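Local coordinates for protein oxalate biosynthetic component 1 (PDB 5IKY) that probably makes oxalate as a bifunctional enzyme of quorum sensing-dependent oxalogenesis, combining an alpha/beta-hydrolase-type serine hydrolase activity with a lyase activity, at residues A[596-599]-A[600-603]. Residues are numbered along the deposited sequence; the frame is centred on the assembly and turned at random.
Sequences VLTA and ARSF
Ser-602 OG donates a hydrogen bond of 2.7 Å to Ala-599 O, one turn back along the helix. The hydroxyl comes from above the carbonyl plane, at a C=O...OG angle of 114°, because chi1 of 61° sets OG between the backbone N and carbonyl carbon of Ser-602 and folds it back over the preceding turn. Phe-603 N gives the same oxygen a second bond of 3.2 Å, from the same face of the carbonyl plane, so two donors grip Ala-599 O in the last turn. The aromatic ring of Phe-603 also turns its edge to this oxygen, with CD1 only 3.0 Å from Ala-599 O. Behind these, the i to i+4 ladder runs from Ala-600 N to Val-596 O (2.7 Å), through Arg-601 N to Leu-597 O (2.9 Å), to the longer Ser-602 N to Thr-598 O bond (3.2 Å). The Arg-601 chain bends at chi3 (-68°) and doubles back along the helix, laying one guanidinium face over Leu-597 O, which sits toward the rim of the group. Its NH2 packs 3.9 Å from Leu-597 CB. Thr-598 instead directs OG1 to the backbone oxygens of Glu-594 and His-595, within its own helix. Outward, Val-596 packs on Ala-633, Phe-636 and Ala-637 of helix 629-641, while Ala-599 and Phe-603 face helix 562-579; Ala-600 meets Ile-607, and the ring of Phe-603 stacks with His-303. The whole is the C-terminal end of helix 592-602 in the cap-domain region, where a serine hydroxyl bonded to the i-3 carbonyl, a common intrahelical serine arrangement, supplements the final backbone bonds.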
loop_
_atom_site.group_PDB
_atom_site.type_symbol
_atom_site.label_atom_id
_atom_site.label_comp_id
_atom_site.label_asym_id
_atom_site.label_seq_id
_atom_site.Cartn_x
_atom_site.Cartn_y
_atom_site.Cartn_z
ATOM N N VAL A 596 -1.217 -23.070 8.881
ATOM C CA VAL A 596 -1.058 -22.403 10.168
ATOM C C VAL A 596 -0.712 -20.928 9.995
ATOM O O VAL A 596 -1.357 -20.057 10.582
ATOM C CB VAL A 596 0.032 -23.086 11.022
ATOM C CG1 VAL A 596 0.407 -22.215 12.214
ATOM C CG2 VAL A 596 -0.436 -24.456 11.484
ATOM N N LEU A 597 0.302 -20.654 9.179
ATOM C CA LEU A 597 0.760 -19.287 8.944
ATOM C C LEU A 597 -0.335 -18.391 8.368
ATOM O O LEU A 597 -0.440 -17.221 8.735
ATOM C CB LEU A 597 1.973 -19.290 8.012
ATOM C CG LEU A 597 3.299 -19.681 8.667
ATOM C CD1 LEU A 597 4.271 -20.231 7.633
ATOM C CD2 LEU A 597 3.900 -18.487 9.393
ATOM N N THR A 598 -1.145 -18.940 7.467
ATOM C CA THR A 598 -2.257 -18.189 6.891
ATOM C C THR A 598 -3.321 -17.907 7.944
ATOM O O THR A 598 -3.901 -16.821 7.978
ATOM C CB THR A 598 -2.903 -18.934 5.706
ATOM O OG1 THR A 598 -3.006 -20.328 6.015
ATOM C CG2 THR A 598 -2.068 -18.760 4.447
ATOM N N ALA A 599 -3.574 -18.891 8.800
ATOM C CA ALA A 599 -4.528 -18.727 9.889
ATOM C C ALA A 599 -4.015 -17.694 10.887
ATOM O O ALA A 599 -4.761 -16.827 11.334
ATOM C CB ALA A 599 -4.785 -20.057 10.581
ATOM N N ALA A 600 -2.733 -17.789 11.217
ATOM C CA ALA A 600 -2.114 -16.870 12.164
ATOM C C ALA A 600 -2.166 -15.429 11.662
ATOM O O ALA A 600 -2.600 -14.532 12.385
ATOM C CB ALA A 600 -0.676 -17.287 12.437
ATOM N N ARG A 601 -1.723 -15.214 10.426
ATOM C CA ARG A 601 -1.695 -13.877 9.836
ATOM C C ARG A 601 -3.080 -13.240 9.790
ATOM O O ARG A 601 -3.225 -12.038 10.008
ATOM C CB ARG A 601 -1.101 -13.920 8.423
ATOM C CG ARG A 601 0.395 -13.642 8.362
ATOM C CD ARG A 601 0.872 -13.445 6.928
ATOM N NE ARG A 601 0.808 -14.676 6.145
ATOM C CZ ARG A 601 1.839 -15.493 5.951
ATOM N NH1 ARG A 601 3.019 -15.211 6.486
ATOM N NH2 ARG A 601 1.694 -16.591 5.221
ATOM N N SER A 602 -4.093 -14.053 9.508
ATOM C CA SER A 602 -5.460 -13.558 9.391
ATOM C C SER A 602 -6.034 -13.149 10.746
ATOM O O SER A 602 -6.890 -12.267 10.824
ATOM C CB SER A 602 -6.355 -14.613 8.738
ATOM O OG SER A 602 -6.399 -15.796 9.517
ATOM N N PHE A 603 -5.562 -13.793 11.810
ATOM C CA PHE A 603 -5.998 -13.455 13.161
ATOM C C PHE A 603 -5.151 -12.333 13.756
ATOM O O PHE A 603 -5.363 -11.922 14.897
ATOM C CB PHE A 603 -5.948 -14.684 14.071
ATOM C CG PHE A 603 -7.156 -15.575 13.960
ATOM C CD1 PHE A 603 -7.228 -16.553 12.981
ATOM C CD2 PHE A 603 -8.216 -15.439 14.841
ATOM C CE1 PHE A 603 -8.333 -17.376 12.880
ATOM C CE2 PHE A 603 -9.325 -16.258 14.745
ATOM C CZ PHE A 603 -9.383 -17.228 13.763
#